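Local coordinates for protein glutamate--LysW ligase ArgX (Sulfolobus tokodaii, PDB 3VPB) that probably catalyses the ATP-dependent joining of the amino group of glutamate to the gamma-carboxyl of the C-terminal glutamate of the carrier protein LysW, at residues B[15-20]-B[255-260]; B[52-57]-B[61-66]; B[179-184]-B[224-229]. One frame throughout, in Å; residues are numbered along the deposited sequence.

Contact 1 joins segments 235 residues apart, near the two ends of the chain: helix 12-23 of the preATP-grasp domain and the glutamate-binding segment of the ATP-grasp domain. The other two fall between, contact 2 first. Contact 2 connects strand 49-52 of the parallel sheet to helix 57-69; contact 3 packs helix 216-229 on the five-stranded antiparallel sheet. Centres lie about 17 Å (1 and 2), 18 Å (1 and 3) and 19 Å (2 and 3) apart. R53 NH2 is probably hydrogen-bonded to P255 O at 2.9 Å, and I180 CD1 packs 3.6 Å from F260 CD1. Segment 255-260, part of the glutamate pocket, is thereby packed against both the preATP-grasp domain and the ATP-grasp sheet.

Contact 1 of 3, residues B[15-20]-B[255-260]; sequences KLIAKA and PEFKGF. With GLU (glutamic acid), chain M.
In the glutamate pocket, F257 stands at the N-cap of helix 258-264 and points toward helix 12-23, where its ring meets L16 and I17. I17 CG1 meets the ring at its edge, 4.2 Å from F257 CZ. L16 approaches obliquely, with CD1 4.2 Å from F257 CE1, the two side chains running past each other in opposite directions. F257 reaches them because its CG sits between the backbone N and the carbonyl carbon (chi1 48°), which carries the ring to the side turned from the ligand. V268 and F233 add further apolar cover to the ring.

On the ligand side, the helix start grips the side-chain carboxylate of the bound glutamate: G259 N donates to its OE1 over 2.9 Å (N-H...O 160°), while F260 N donates to its OE2 over 2.9 Å on a more bent path (135°). A beta carbon on G259 would come 3.0 Å from ligand OE2, consistent with the role assigned to the G259-F260 motif in substrate specificity. The ligand amino N gives a hydrogen bond to E256 OE2 at 2.9 Å, and that carboxylate is itself held by R11 and W133. Across the domains, the F257 ring contact is apolar while E13 OE1 accepts hydrogen bonds from F257 N and K258 N; the helix-start amides, probably aided by the helix dipole, receive the substrate's negative charge.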
# COMPACT_ATOMS: atom_id res chain seq x y z
N LYS B 15 -23.84 20.45 0.42
CA LYS B 15 -24.31 21.81 0.68
C LYS B 15 -25.76 21.97 0.26
O LYS B 15 -26.58 22.56 1.01
CB LYS B 15 -23.43 22.83 -0.04
CG LYS B 15 -22.07 22.94 0.58
CD LYS B 15 -21.21 23.95 -0.18
CE LYS B 15 -20.87 23.45 -1.57
NZ LYS B 15 -20.64 24.61 -2.48
N LEU B 16 -26.07 21.43 -0.91
CA LEU B 16 -27.43 21.48 -1.44
C LEU B 16 -28.41 20.69 -0.56
O LEU B 16 -29.56 21.10 -0.39
CB LEU B 16 -27.48 20.99 -2.90
CG LEU B 16 -26.83 21.87 -3.98
CD1 LEU B 16 -26.87 21.15 -5.32
CD2 LEU B 16 -27.52 23.25 -4.12
N ILE B 17 -27.96 19.56 -0.01
CA ILE B 17 -28.84 18.78 0.86
C ILE B 17 -29.07 19.53 2.18
O ILE B 17 -30.18 19.58 2.68
CB ILE B 17 -28.33 17.32 1.11
CG1 ILE B 17 -28.32 16.52 -0.19
CG2 ILE B 17 -29.20 16.59 2.17
CD1 ILE B 17 -27.52 15.20 -0.08
N ALA B 18 -28.01 20.13 2.73
CA ALA B 18 -28.15 20.92 3.95
C ALA B 18 -29.11 22.11 3.71
O ALA B 18 -29.94 22.42 4.58
CB ALA B 18 -26.79 21.43 4.42
N LYS B 19 -29.01 22.73 2.54
CA LYS B 19 -29.80 23.92 2.25
C LYS B 19 -31.25 23.51 2.11
O LYS B 19 -32.16 24.21 2.58
CB LYS B 19 -29.30 24.62 0.97
CG LYS B 19 -30.07 25.90 0.60
CD LYS B 19 -29.95 26.98 1.70
CE LYS B 19 -30.52 28.33 1.25
NZ LYS B 19 -32.03 28.35 1.27
N ALA B 20 -31.48 22.35 1.50
CA ALA B 20 -32.84 21.85 1.34
C ALA B 20 -33.49 21.43 2.66
O ALA B 20 -34.71 21.60 2.84
CB ALA B 20 -32.89 20.70 0.29
N PRO B 255 -24.80 8.90 -4.26
CA PRO B 255 -24.72 9.47 -5.61
C PRO B 255 -24.34 10.94 -5.66
O PRO B 255 -24.73 11.73 -4.79
CB PRO B 255 -26.12 9.24 -6.20
CG PRO B 255 -27.00 8.88 -5.06
CD PRO B 255 -26.17 8.51 -3.86
N GLU B 256 -23.54 11.29 -6.65
CA GLU B 256 -23.29 12.70 -6.94
C GLU B 256 -24.33 13.08 -7.99
O GLU B 256 -24.93 12.19 -8.63
CB GLU B 256 -21.86 12.91 -7.42
CG GLU B 256 -20.78 12.85 -6.31
CD GLU B 256 -19.37 12.78 -6.90
OE1 GLU B 256 -18.43 13.33 -6.28
OE2 GLU B 256 -19.22 12.19 -8.00
N PHE B 257 -24.62 14.37 -8.12
CA PHE B 257 -25.72 14.80 -9.00
C PHE B 257 -25.56 16.18 -9.62
O PHE B 257 -26.54 16.71 -10.13
CB PHE B 257 -27.11 14.64 -8.33
CG PHE B 257 -27.20 15.20 -6.92
CD1 PHE B 257 -27.49 16.56 -6.69
CD2 PHE B 257 -27.05 14.33 -5.81
CE1 PHE B 257 -27.60 17.05 -5.38
CE2 PHE B 257 -27.11 14.82 -4.50
CZ PHE B 257 -27.41 16.18 -4.28
N LYS B 258 -24.34 16.73 -9.63
CA LYS B 258 -24.13 18.03 -10.31
C LYS B 258 -24.40 17.96 -11.82
O LYS B 258 -24.97 18.90 -12.39
CB LYS B 258 -22.72 18.58 -10.08
CG LYS B 258 -22.58 19.34 -8.78
CD LYS B 258 -21.27 20.13 -8.77
CE LYS B 258 -20.10 19.21 -8.54
NZ LYS B 258 -18.89 19.73 -9.21
N GLY B 259 -23.95 16.88 -12.44
CA GLY B 259 -24.22 16.62 -13.86
C GLY B 259 -25.69 16.38 -14.12
O GLY B 259 -26.26 16.92 -15.08
N PHE B 260 -26.31 15.59 -13.23
CA PHE B 260 -27.74 15.28 -13.34
C PHE B 260 -28.51 16.58 -13.37
O PHE B 260 -29.40 16.76 -14.23
CB PHE B 260 -28.14 14.40 -12.15
CG PHE B 260 -29.49 13.79 -12.25
CD1 PHE B 260 -29.67 12.52 -12.81
CD2 PHE B 260 -30.58 14.45 -11.72
CE1 PHE B 260 -30.94 11.95 -12.87
CE2 PHE B 260 -31.85 13.89 -11.77
CZ PHE B 260 -32.04 12.64 -12.33
N GLU M . -19.84 10.31 -10.10
CA GLU M . -20.60 10.70 -11.31
C GLU M . -19.64 10.93 -12.46
O GLU M . -20.05 10.73 -13.62
CB GLU M . -21.43 11.97 -11.05
CG GLU M . -22.41 12.29 -12.16
CD GLU M . -23.23 13.55 -11.90
OE1 GLU M . -22.68 14.54 -11.35
OE2 GLU M . -24.44 13.54 -12.26
OXT GLU M . -18.48 11.35 -12.26

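Contact 2 of 3, residues B[52-57]-B[61-66]; sequences IRPVSM and LYSSAV
I52, at the end of strand 49-52, spreads its branches over S63 and S64 of helix 57-69. Its chi1 of -59°, with CG1 anti to the carbonyl carbon and CG2 anti to the backbone N, sets CG1 against S64 and CG2 against S63. I52 CG1 meets S64 CB at 4.0 Å, and I52 CG2 lies 4.0 Å from S63 OG. P54 CG comes alongside the same hydroxyl, 4.1 Å from S63 OG. Both serines have a second deposited conformer, so these distances describe one state of each. In that state S63 OG lies between its own N and carbonyl carbon, and it is hydrogen-bonded to R59 O, while S64 OG bonds with T74 OG1 and N76 O.

At the helix start L61 N donates to M57 O over 2.8 Å with an N-H...O angle of 165°. Beside this bond M57 SD brushes L61 CB at 4.5 Å. S56 provides the N-cap, its OG bonded to R59 N and also to D53 of the LysW chain. This first half of the beta-alpha-beta crossover between parallel strands 49-52 and 73-75 of the Rossmann-like preATP-grasp domain, where I52 is backbone-bonded to I75, therefore packs on aliphatic surface and hydroxyl flanks, the serines directing their polar bonds elsewhere.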
# COMPACT_ATOMS: atom_id res chain seq x y z
N ILE B 52 -26.64 9.49 4.47
CA ILE B 52 -25.26 9.02 4.56
C ILE B 52 -24.53 9.56 3.34
O ILE B 52 -24.73 9.07 2.24
CB ILE B 52 -25.18 7.45 4.59
CG1 ILE B 52 -25.97 6.84 5.79
CG2 ILE B 52 -23.71 7.00 4.58
CD1 ILE B 52 -25.49 7.35 7.20
N ARG B 53 -23.63 10.51 3.56
CA ARG B 53 -22.97 11.25 2.48
C ARG B 53 -21.41 11.23 2.42
O ARG B 53 -20.85 11.97 1.62
CB ARG B 53 -23.49 12.70 2.48
CG ARG B 53 -24.99 12.82 2.10
CD ARG B 53 -25.28 12.21 0.73
NE ARG B 53 -24.49 12.88 -0.31
CZ ARG B 53 -24.63 12.64 -1.61
NH1 ARG B 53 -23.90 13.30 -2.50
NH2 ARG B 53 -25.53 11.75 -2.01
N PRO B 54 -20.71 10.40 3.24
CA PRO B 54 -19.26 10.43 3.07
C PRO B 54 -18.81 10.02 1.67
O PRO B 54 -19.42 9.15 1.03
CB PRO B 54 -18.77 9.37 4.10
CG PRO B 54 -19.84 9.34 5.12
CD PRO B 54 -21.09 9.44 4.28
N VAL B 55 -17.71 10.64 1.22
CA VAL B 55 -17.08 10.36 -0.07
C VAL B 55 -16.36 9.01 0.03
O VAL B 55 -16.26 8.26 -0.95
CB VAL B 55 -16.05 11.46 -0.46
CG1 VAL B 55 -15.50 11.26 -1.89
CG2 VAL B 55 -16.66 12.87 -0.30
N SER B 56 -15.85 8.69 1.22
CA SER B 56 -15.18 7.39 1.44
C SER B 56 -16.27 6.35 1.56
O SER B 56 -17.13 6.49 2.43
CB SER B 56 -14.38 7.41 2.74
OG SER B 56 -14.08 6.08 3.15
N MET B 57 -16.26 5.33 0.72
CA MET B 57 -17.26 4.26 0.80
C MET B 57 -17.19 3.52 2.16
O MET B 57 -18.21 3.19 2.74
CB MET B 57 -17.13 3.27 -0.34
CG MET B 57 -18.22 2.19 -0.32
SD MET B 57 -17.69 0.75 0.62
CE MET B 57 -16.81 -0.03 -0.75
N LEU B 61 -20.20 3.13 4.73
CA LEU B 61 -20.60 1.81 5.21
C LEU B 61 -20.64 1.75 6.73
O LEU B 61 -21.63 1.33 7.34
CB LEU B 61 -19.67 0.73 4.66
CG LEU B 61 -19.97 -0.70 5.07
CD1 LEU B 61 -21.41 -1.17 4.62
CD2 LEU B 61 -18.92 -1.64 4.54
N TYR B 62 -19.57 2.23 7.36
CA TYR B 62 -19.44 2.06 8.80
C TYR B 62 -20.27 3.05 9.59
O TYR B 62 -20.82 2.67 10.64
CB TYR B 62 -17.97 2.10 9.24
CG TYR B 62 -17.15 0.96 8.67
CD1 TYR B 62 -15.84 1.16 8.24
CD2 TYR B 62 -17.69 -0.31 8.51
CE1 TYR B 62 -15.11 0.10 7.71
CE2 TYR B 62 -16.96 -1.37 7.99
CZ TYR B 62 -15.65 -1.14 7.58
OH TYR B 62 -14.92 -2.17 7.06
N SER B 63 -20.40 4.30 9.12
CA SER B 63 -21.24 5.27 9.84
C SER B 63 -22.69 4.77 9.80
O SER B 63 -23.39 4.86 10.80
CB SER B 63 -21.14 6.68 9.26
OG SER B 63 -21.45 6.72 7.87
N SER B 64 -23.11 4.23 8.65
CA SER B 64 -24.47 3.71 8.48
C SER B 64 -24.72 2.54 9.45
O SER B 64 -25.76 2.45 10.09
CB SER B 64 -24.71 3.28 7.03
OG SER B 64 -26.06 2.93 6.78
N ALA B 65 -23.75 1.62 9.54
CA ALA B 65 -23.87 0.48 10.45
C ALA B 65 -24.01 0.91 11.91
O ALA B 65 -24.84 0.37 12.65
CB ALA B 65 -22.67 -0.43 10.29
N VAL B 66 -23.18 1.87 12.34
CA VAL B 66 -23.25 2.34 13.72
C VAL B 66 -24.58 3.04 14.02
O VAL B 66 -25.18 2.79 15.05
CB VAL B 66 -22.08 3.25 14.10
CG1 VAL B 66 -22.21 3.72 15.61
CG2 VAL B 66 -20.73 2.51 13.89

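Contact 3 of 3, residues B[179-184]-B[224-229]; sequences CIAIGE and KAVSIV
A181 and E184 bring the end of strand 175-182 and the turn after it against V226 and S227 of helix 216-229. The segment starts at C179, whose sulfur forms a disulfide with C189 on the adjacent strand 185-193. I180 then points away from the helix. A181 points toward it, and its CB meets V226 CG2 at 3.9 Å. I182 again turns away, the alternation of a strand with a helix on one face. G183 and E184 both have positive phi (62° and 64°), consistent with a type I' turn linking strands 175-182 and 185-193.

E184 crosses V226 at a slant, with its CG 4.0 Å from V226 CG1. That CG is anti to the carbonyl carbon and the chain is extended beyond it, which carries the carboxylate on to S227: E184 CD stands 4.0 Å from S227 CA. E184 OE1 comes 3.5 Å from S227 OG without a hydrogen bond between them; that hydroxyl bonds to V223 O. An alanine at E184 lacks CG and the carboxylate, which would probably open a gap beside V226 CG1 and bare the flank of S227.

V226 also touches V234 and I236 of strand 233-241 and L251 of strand 245-252, so helix 216-229 lies across the five-stranded antiparallel sheet of the ATP-grasp domain, while on the other face of the sheet I182 packs against K271 and Y275 of helix 268-280.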
# COMPACT_ATOMS: atom_id res chain seq x y z
N CYS B 179 -28.96 7.35 -14.42
CA CYS B 179 -30.27 7.61 -13.82
C CYS B 179 -30.15 7.71 -12.30
O CYS B 179 -29.15 7.23 -11.71
CB CYS B 179 -31.24 6.49 -14.19
SG CYS B 179 -31.29 6.23 -15.99
N ILE B 180 -31.16 8.30 -11.67
CA ILE B 180 -31.25 8.39 -10.23
C ILE B 180 -32.65 7.91 -9.85
O ILE B 180 -33.62 8.21 -10.55
CB ILE B 180 -31.04 9.82 -9.72
CG1 ILE B 180 -29.57 10.23 -9.91
CG2 ILE B 180 -31.43 9.94 -8.21
CD1 ILE B 180 -29.17 11.61 -9.36
N ALA B 181 -32.73 7.16 -8.77
CA ALA B 181 -34.01 6.69 -8.24
C ALA B 181 -34.08 7.07 -6.75
O ALA B 181 -33.07 7.01 -6.02
CB ALA B 181 -34.14 5.19 -8.40
N ILE B 182 -35.27 7.50 -6.33
CA ILE B 182 -35.54 7.80 -4.94
C ILE B 182 -36.76 6.99 -4.55
O ILE B 182 -37.78 7.03 -5.26
CB ILE B 182 -35.79 9.32 -4.73
CG1 ILE B 182 -34.51 10.13 -4.98
CG2 ILE B 182 -36.29 9.61 -3.33
CD1 ILE B 182 -34.73 11.64 -4.85
N GLY B 183 -36.65 6.23 -3.46
CA GLY B 183 -37.74 5.35 -3.00
C GLY B 183 -38.11 4.27 -4.00
O GLY B 183 -39.27 3.86 -4.08
N GLU B 184 -37.12 3.82 -4.78
CA GLU B 184 -37.30 2.81 -5.86
C GLU B 184 -38.20 3.27 -7.02
O GLU B 184 -38.75 2.45 -7.77
CB GLU B 184 -37.69 1.42 -5.33
CG GLU B 184 -36.81 0.94 -4.19
CD GLU B 184 -37.12 -0.46 -3.67
OE1 GLU B 184 -38.01 -1.14 -4.21
OE2 GLU B 184 -36.46 -0.87 -2.70
N LYS B 224 -36.47 -2.07 -12.02
CA LYS B 224 -36.23 -3.44 -11.62
C LYS B 224 -34.87 -3.58 -10.90
O LYS B 224 -34.77 -4.21 -9.83
CB LYS B 224 -36.33 -4.37 -12.82
CG LYS B 224 -36.09 -5.85 -12.51
CD LYS B 224 -37.23 -6.43 -11.69
CE LYS B 224 -36.80 -7.68 -10.91
NZ LYS B 224 -37.83 -8.03 -9.86
N ALA B 225 -33.84 -2.96 -11.47
CA ALA B 225 -32.48 -3.02 -10.91
C ALA B 225 -32.41 -2.48 -9.47
O ALA B 225 -31.88 -3.12 -8.55
CB ALA B 225 -31.51 -2.28 -11.82
N VAL B 226 -33.00 -1.30 -9.28
CA VAL B 226 -33.08 -0.68 -7.96
C VAL B 226 -33.91 -1.47 -6.95
O VAL B 226 -33.62 -1.46 -5.75
CB VAL B 226 -33.61 0.76 -8.06
CG1 VAL B 226 -33.66 1.40 -6.69
CG2 VAL B 226 -32.72 1.58 -8.99
N SER B 227 -34.98 -2.12 -7.43
CA SER B 227 -35.82 -2.91 -6.56
C SER B 227 -35.09 -4.16 -6.10
O SER B 227 -35.30 -4.61 -4.98
CB SER B 227 -37.12 -3.29 -7.25
OG SER B 227 -37.87 -2.13 -7.54
N ILE B 228 -34.26 -4.72 -6.97
CA ILE B 228 -33.47 -5.90 -6.60
C ILE B 228 -32.52 -5.59 -5.44
O ILE B 228 -32.38 -6.38 -4.51
CB ILE B 228 -32.70 -6.47 -7.82
CG1 ILE B 228 -33.67 -7.18 -8.76
CG2 ILE B 228 -31.60 -7.46 -7.39
CD1 ILE B 228 -33.12 -7.27 -10.18
N VAL B 229 -31.88 -4.42 -5.50
CA VAL B 229 -30.86 -4.07 -4.51
C VAL B 229 -31.42 -3.30 -3.32
O VAL B 229 -30.73 -3.11 -2.32
CB VAL B 229 -29.65 -3.30 -5.13
CG1 VAL B 229 -29.02 -4.08 -6.28
CG2 VAL B 229 -30.09 -1.93 -5.59